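Local coordinates for kelch domain-containing protein (Colletotrichum graminicola M1.001, PDB 5C92), which probably oxidises alcohols at a copper centre, as in the galactose oxidase family of copper radical oxidases, at residues A[182-187]-A[257-262]; A[198-203]-A[264-269]. All blocks are in the same frame, centred on the assembly; numbering follows the deposited sequence.

Followed from the N terminus, the chain enters interaction 1 at 182-187, which ends strand 181-183 and turns into strand 188-191, and reaches interaction 2 at 198-203, on strand 197-202 of the same sheet. It then builds the next sheet, where 257-262 closes a loop of 69 residues and 264-269, just after it, closes one of 60. The two loops therefore cross rather than nest. Both contacts join neighbouring blades of the beta-propeller, interaction 1 through loops, and their centres lie about 7 Å apart. They touch directly: Trp184 CD1 lies 3.6 Å from Trp200 CH2, and Thr258 N lies 2.8 Å from Gln267 O, a probable hydrogen bond. A single N-linked sugar meets both contacts.

Interaction 1 of 2, residues A[182-187]-A[257-262]; sequences WSWKNG and LTLGEP. With NAG (2-acetamido-2-deoxy-beta-D-glucopyranose), chain C.
Backbone approach is closest between Lys185 and Pro262, whose CA atoms are 6.8 Å apart, where the turn between strands 181-183 and 188-191 of one propeller blade meets the loop after strand 254-258 of the next, away from the copper site. Trp184 carries the largest share of the contact. Its CG stands anti to the backbone N (chi1 -167°), which brings the pyrrole side of the indole to the opposing loop, and NE1 donates to Gly260 O over 2.8 Å. The N-H...O angle of 179° and an acceptor only 3° out of the ring plane mark this as a straight, edge-on bond. Leu259 lies over one face: its CD2 is 3.8 Å from the centroid of the five-membered ring, a CH-pi contact. Lys185 CG, from the next residue in the chain, lies near the rim of the opposite face. Pro262 CG approaches obliquely, 4.2 Å from Trp184 CD1, and also rests 3.7 Å from Lys185 O.

Beyond CG the Lys185 chain is extended, and its NZ forms a salt bridge of 3.6 Å with Glu261 OE2; the bend at chi2 of Glu261 brings that carboxylate back although its CB points away. Asn186 bears the N-linked glycan through ND2. The in-plane bond and the groups over the two faces probably limit rotation of the buried indole, whereas the long lysine-glutamate pair is consistent with a loose, solvent-accessible ion pair.

Interaction 2 of 2, residues A[198-203]-A[264-269]; sequences MNWYDT and QAVQVQ. With NAG (2-acetamido-2-deoxy-beta-D-glucopyranose), chain C.
Trp200 reaches across to Gln264, its NE1 donating to the backbone O at 2.8 Å. The bond bends a little, with an N-H...O angle of 156°; the donor lies in the carbonyl plane, while the oxygen sits 15° out of the indole plane. Beside it the benzo part of the same ring meets Val266, CZ2 to CG2 at 3.9 Å, in an oblique approach. Met198 supplies the other half of the contact. A turn at chi3 (-65°) brings its terminal methyl against two valines: CE is 3.9 Å from Val266 CB and 3.8 Å from Val268 CG2. The Met198 side chain passes Val266 at about a right angle.

Although the touching parts run roughly antiparallel, the nearest CA pairs, Met198 with Val266 and Trp200 with Gln264, are each 8.4 Å apart, too wide for strand pairing. This is side-chain packing between successive blades of the kelch-type propeller, strand 197-202 of one against the approach to strand 267-270 of the next and its first residues.

In the second shell, Leu257 of strand 254-258 touches Met198, Val266 and Val268 alike. Ala212 of strand 208-214 touches both Met198 and Trp200, and backbone hydrogen bonds pair Met198 with Ala212 and Trp200 with Thr210, consistent with a strand fixed within its blade. Farther along, Asp202 OD2 accepts a 2.8 Å hydrogen bond from O6 of the N-acetylglucosamine on Asn186, while its OD1 forms a salt bridge with Lys204, which also binds the sugar.

Interaction 1 of 2, residues A[182-187]-A[257-262]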
loop_
_atom_site.group_PDB
_atom_site.type_symbol
_atom_site.label_atom_id
_atom_site.label_comp_id
_atom_site.label_asym_id
_atom_site.label_seq_id
_atom_site.Cartn_x
_atom_site.Cartn_y
_atom_site.Cartn_z
ATOM N N TRP A 182 -4.122 5.985 8.133
ATOM C CA TRP A 182 -5.172 4.996 7.982
ATOM C C TRP A 182 -6.537 5.661 8.107
ATOM O O TRP A 182 -6.969 6.072 9.188
ATOM C CB TRP A 182 -5.018 3.880 8.993
ATOM C CG TRP A 182 -3.882 3.008 8.676
ATOM C CD1 TRP A 182 -2.649 3.014 9.268
ATOM C CD2 TRP A 182 -3.807 2.113 7.588
ATOM N NE1 TRP A 182 -1.805 2.150 8.625
ATOM C CE2 TRP A 182 -2.460 1.614 7.554
ATOM C CE3 TRP A 182 -4.672 1.795 6.547
ATOM C CZ2 TRP A 182 -2.015 0.702 6.601
ATOM C CZ3 TRP A 182 -4.185 0.926 5.516
ATOM C CH2 TRP A 182 -2.864 0.395 5.570
ATOM N N SER A 183 -7.216 5.754 6.987
ATOM C CA SER A 183 -8.549 6.316 6.939
ATOM C C SER A 183 -9.535 5.502 7.767
ATOM O O SER A 183 -9.513 4.243 7.834
ATOM C CB SER A 183 -8.984 6.405 5.470
ATOM O OG SER A 183 -8.279 7.438 4.846
ATOM N N TRP A 184 -10.396 6.207 8.482
ATOM C CA TRP A 184 -11.364 5.484 9.294
ATOM C C TRP A 184 -12.735 6.224 9.281
ATOM O O TRP A 184 -13.024 7.005 8.335
ATOM C CB TRP A 184 -10.745 5.248 10.679
ATOM C CG TRP A 184 -11.414 4.279 11.611
ATOM C CD1 TRP A 184 -11.845 4.556 12.904
ATOM C CD2 TRP A 184 -11.629 2.866 11.425
ATOM N NE1 TRP A 184 -12.305 3.406 13.501
ATOM C CE2 TRP A 184 -12.240 2.372 12.614
ATOM C CE3 TRP A 184 -11.413 1.986 10.369
ATOM C CZ2 TRP A 184 -12.630 1.057 12.768
ATOM C CZ3 TRP A 184 -11.806 0.680 10.525
ATOM C CH2 TRP A 184 -12.392 0.216 11.730
ATOM N N LYS A 185 -13.571 5.937 10.284
ATOM C CA LYS A 185 -14.995 6.304 10.276
ATOM C C LYS A 185 -15.175 7.819 10.229
ATOM O O LYS A 185 -14.318 8.598 10.690
ATOM C CB LYS A 185 -15.724 5.716 11.496
ATOM C CG LYS A 185 -15.776 4.205 11.581
ATOM C CD LYS A 185 -16.336 3.686 12.903
ATOM C CE LYS A 185 -16.561 2.176 12.844
ATOM N NZ LYS A 185 -16.412 1.578 14.199
ATOM N N ASN A 186 -16.215 8.247 9.522
ATOM C CA ASN A 186 -16.626 9.643 9.548
ATOM C C ASN A 186 -15.502 10.614 9.164
ATOM O O ASN A 186 -15.334 11.671 9.768
ATOM C CB ASN A 186 -17.194 9.926 10.959
ATOM C CG ASN A 186 -17.924 11.259 11.059
ATOM O OD1 ASN A 186 -18.461 11.775 10.086
ATOM N ND2 ASN A 186 -17.933 11.816 12.255
ATOM N N GLY A 187 -14.753 10.299 8.104
ATOM C CA GLY A 187 -13.715 11.228 7.605
ATOM C C GLY A 187 -12.444 11.362 8.458
ATOM O O GLY A 187 -11.640 12.271 8.257
ATOM N N LEU A 257 -2.518 -2.809 16.391
ATOM C CA LEU A 257 -3.378 -1.723 16.818
ATOM C C LEU A 257 -4.833 -2.050 16.551
ATOM O O LEU A 257 -5.196 -2.594 15.483
ATOM C CB LEU A 257 -3.073 -0.418 16.092
ATOM C CG LEU A 257 -1.621 -0.100 15.819
ATOM C CD1 LEU A 257 -1.441 1.254 15.121
ATOM C CD2 LEU A 257 -0.777 -0.209 17.060
ATOM N N THR A 258 -5.687 -1.629 17.476
ATOM C CA THR A 258 -7.131 -1.906 17.366
ATOM C C THR A 258 -7.832 -0.578 17.517
ATOM O O THR A 258 -7.663 0.114 18.515
ATOM C CB THR A 258 -7.684 -2.924 18.393
ATOM O OG1 THR A 258 -7.086 -4.183 18.196
ATOM C CG2 THR A 258 -9.205 -3.156 18.178
ATOM N N LEU A 259 -8.500 -0.168 16.460
ATOM C CA LEU A 259 -9.119 1.131 16.394
ATOM C C LEU A 259 -10.553 0.943 16.909
ATOM O O LEU A 259 -11.168 -0.073 16.647
ATOM C CB LEU A 259 -9.162 1.629 14.942
ATOM C CG LEU A 259 -7.980 2.436 14.407
ATOM C CD1 LEU A 259 -6.719 1.656 14.681
ATOM C CD2 LEU A 259 -8.174 2.667 12.918
ATOM N N GLY A 260 -11.049 1.911 17.672
ATOM C CA GLY A 260 -12.486 1.990 18.016
ATOM C C GLY A 260 -13.094 3.194 17.337
ATOM O O GLY A 260 -13.239 3.213 16.107
ATOM N N GLU A 261 -13.433 4.208 18.130
ATOM C CA GLU A 261 -14.063 5.399 17.617
ATOM C C GLU A 261 -12.953 6.355 17.391
ATOM O O GLU A 261 -11.996 6.365 18.156
ATOM C CB GLU A 261 -15.103 5.992 18.619
ATOM C CG GLU A 261 -16.429 5.213 18.749
ATOM C CD GLU A 261 -17.042 4.804 17.416
ATOM O OE1 GLU A 261 -17.473 5.690 16.660
ATOM O OE2 GLU A 261 -17.083 3.597 17.099
ATOM N N PRO A 262 -13.073 7.200 16.351
ATOM C CA PRO A 262 -12.135 8.281 16.154
ATOM C C PRO A 262 -12.080 9.236 17.318
ATOM O O PRO A 262 -13.085 9.496 17.920
ATOM C CB PRO A 262 -12.668 9.020 14.913
ATOM C CG PRO A 262 -13.644 8.114 14.287
ATOM C CD PRO A 262 -14.121 7.165 15.330
HETATM C C1 NAG C . -18.551 13.077 12.513
HETATM C C2 NAG C . -19.534 12.770 13.642
HETATM C C3 NAG C . -20.064 14.086 14.235
HETATM C C4 NAG C . -19.048 15.230 14.339
HETATM C C5 NAG C . -18.049 15.303 13.201
HETATM C C6 NAG C . -16.903 16.238 13.592
HETATM C C7 NAG C . -20.938 10.712 13.508
HETATM C C8 NAG C . -22.045 10.007 12.768
HETATM N N2 NAG C . -20.598 11.934 13.071
HETATM O O3 NAG C . -20.495 13.850 15.571
HETATM O O4 NAG C . -19.702 16.497 14.364
HETATM O O5 NAG C . -17.550 13.992 12.948
HETATM O O6 NAG C . -16.400 16.918 12.441
HETATM O O7 NAG C . -20.402 10.181 14.465
#

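Interaction 2 of 2, residues A[198-203]-A[264-269]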
loop_
_atom_site.group_PDB
_atom_site.type_symbol
_atom_site.label_atom_id
_atom_site.label_comp_id
_atom_site.label_asym_id
_atom_site.label_seq_id
_atom_site.Cartn_x
_atom_site.Cartn_y
_atom_site.Cartn_z
ATOM N N MET A 198 0.814 8.599 18.360
ATOM C CA MET A 198 -0.235 8.480 17.340
ATOM C C MET A 198 -1.272 9.560 17.534
ATOM O O MET A 198 -1.450 10.033 18.650
ATOM C CB MET A 198 -0.899 7.106 17.468
ATOM C CG MET A 198 0.122 6.002 17.459
ATOM S SD MET A 198 -0.558 4.334 17.378
ATOM C CE MET A 198 -1.434 4.243 18.949
ATOM N N ASN A 199 -1.912 9.980 16.450
ATOM C CA ASN A 199 -2.819 11.128 16.435
ATOM C C ASN A 199 -3.980 10.881 15.469
ATOM O O ASN A 199 -3.821 10.270 14.397
ATOM C CB ASN A 199 -2.112 12.437 16.039
ATOM C CG ASN A 199 -1.069 12.899 17.057
ATOM O OD1 ASN A 199 -1.377 13.569 18.043
ATOM N ND2 ASN A 199 0.167 12.546 16.817
ATOM N N TRP A 200 -5.171 11.281 15.894
ATOM C CA TRP A 200 -6.345 11.281 15.044
ATOM C C TRP A 200 -6.419 12.596 14.351
ATOM O O TRP A 200 -6.135 13.647 14.929
ATOM C CB TRP A 200 -7.623 11.085 15.837
ATOM C CG TRP A 200 -7.808 9.700 16.319
ATOM C CD1 TRP A 200 -7.691 9.273 17.590
ATOM C CD2 TRP A 200 -8.313 8.605 15.570
ATOM N NE1 TRP A 200 -8.031 7.980 17.673
ATOM C CE2 TRP A 200 -8.404 7.531 16.438
ATOM C CE3 TRP A 200 -8.656 8.423 14.222
ATOM C CZ2 TRP A 200 -8.837 6.269 16.026
ATOM C CZ3 TRP A 200 -9.118 7.209 13.815
ATOM C CH2 TRP A 200 -9.175 6.125 14.697
ATOM N N TYR A 201 -6.775 12.537 13.090
ATOM C CA TYR A 201 -7.092 13.731 12.351
ATOM C C TYR A 201 -8.529 13.604 11.821
ATOM O O TYR A 201 -9.010 12.488 11.516
ATOM C CB TYR A 201 -6.137 13.923 11.188
ATOM C CG TYR A 201 -4.786 14.346 11.573
ATOM C CD1 TYR A 201 -4.469 15.696 11.688
ATOM C CD2 TYR A 201 -3.780 13.404 11.825
ATOM C CE1 TYR A 201 -3.198 16.104 12.052
ATOM C CE2 TYR A 201 -2.501 13.820 12.211
ATOM C CZ TYR A 201 -2.202 15.164 12.294
ATOM O OH TYR A 201 -0.898 15.595 12.637
ATOM N N ASP A 202 -9.214 14.745 11.747
ATOM C CA ASP A 202 -10.603 14.827 11.227
ATOM C C ASP A 202 -10.529 15.697 9.981
ATOM O O ASP A 202 -9.962 16.829 9.994
ATOM C CB ASP A 202 -11.534 15.385 12.306
ATOM C CG ASP A 202 -12.962 15.563 11.833
ATOM O OD1 ASP A 202 -13.292 15.336 10.642
ATOM O OD2 ASP A 202 -13.769 15.944 12.700
ATOM N N THR A 203 -10.845 15.084 8.840
ATOM C CA THR A 203 -10.633 15.790 7.574
ATOM C C THR A 203 -11.820 16.641 7.148
ATOM O O THR A 203 -11.673 17.368 6.178
ATOM C CB THR A 203 -10.255 14.847 6.408
ATOM O OG1 THR A 203 -11.289 13.867 6.248
ATOM C CG2 THR A 203 -8.908 14.165 6.730
ATOM N N GLN A 264 -10.839 8.476 20.112
ATOM C CA GLN A 264 -10.536 7.626 21.298
ATOM C C GLN A 264 -9.160 6.981 21.247
ATOM O O GLN A 264 -8.537 6.910 20.202
ATOM C CB GLN A 264 -11.576 6.496 21.430
ATOM C CG GLN A 264 -12.991 6.992 21.685
ATOM C CD GLN A 264 -13.028 7.982 22.840
ATOM O OE1 GLN A 264 -12.677 7.649 23.979
ATOM N NE2 GLN A 264 -13.346 9.230 22.532
ATOM N N ALA A 265 -8.751 6.403 22.365
ATOM C CA ALA A 265 -7.459 5.782 22.473
ATOM C C ALA A 265 -7.397 4.522 21.620
ATOM O O ALA A 265 -8.379 3.826 21.427
ATOM C CB ALA A 265 -7.142 5.465 23.920
ATOM N N VAL A 266 -6.261 4.308 20.985
ATOM C CA VAL A 266 -6.112 3.127 20.143
ATOM C C VAL A 266 -5.476 2.076 21.017
ATOM O O VAL A 266 -4.489 2.325 21.663
ATOM C CB VAL A 266 -5.276 3.477 18.884
ATOM C CG1 VAL A 266 -4.904 2.245 18.104
ATOM C CG2 VAL A 266 -6.108 4.387 17.994
ATOM N N GLN A 267 -6.040 0.888 21.063
ATOM C CA GLN A 267 -5.359 -0.202 21.757
ATOM C C GLN A 267 -4.113 -0.724 20.982
ATOM O O GLN A 267 -4.185 -1.039 19.794
ATOM C CB GLN A 267 -6.345 -1.362 21.991
ATOM C CG GLN A 267 -5.703 -2.573 22.644
ATOM C CD GLN A 267 -6.514 -3.855 22.520
ATOM O OE1 GLN A 267 -7.201 -4.099 21.538
ATOM N NE2 GLN A 267 -6.393 -4.693 23.513
ATOM N N VAL A 268 -3.061 -1.020 21.727
ATOM C CA VAL A 268 -1.805 -1.499 21.207
ATOM C C VAL A 268 -1.440 -2.754 21.941
ATOM O O VAL A 268 -1.416 -2.758 23.186
ATOM C CB VAL A 268 -0.725 -0.442 21.390
ATOM C CG1 VAL A 268 0.623 -0.916 20.915
ATOM C CG2 VAL A 268 -1.090 0.818 20.646
ATOM N N GLN A 269 -1.220 -3.840 21.181
ATOM C CA GLN A 269 -0.598 -5.020 21.693
ATOM C C GLN A 269 0.751 -5.304 21.062
ATOM O O GLN A 269 0.852 -5.374 19.822
ATOM C CB GLN A 269 -1.500 -6.180 21.398
ATOM C CG GLN A 269 -2.795 -6.103 22.207
ATOM C CD GLN A 269 -3.782 -7.053 21.666
ATOM O OE1 GLN A 269 -4.175 -6.989 20.442
ATOM N NE2 GLN A 269 -3.992 -8.081 22.432
HETATM C C1 NAG C . -18.551 13.077 12.513
HETATM C C2 NAG C . -19.534 12.770 13.642
HETATM C C3 NAG C . -20.064 14.086 14.235
HETATM C C4 NAG C . -19.048 15.230 14.339
HETATM C C5 NAG C . -18.049 15.303 13.201
HETATM C C6 NAG C . -16.903 16.238 13.592
HETATM C C7 NAG C . -20.938 10.712 13.508
HETATM C C8 NAG C . -22.045 10.007 12.768
HETATM N N2 NAG C . -20.598 11.934 13.071
HETATM O O3 NAG C . -20.495 13.850 15.571
HETATM O O4 NAG C . -19.702 16.497 14.364
HETATM O O5 NAG C . -17.550 13.992 12.948
HETATM O O6 NAG C . -16.400 16.918 12.441
HETATM O O7 NAG C . -20.402 10.181 14.465
#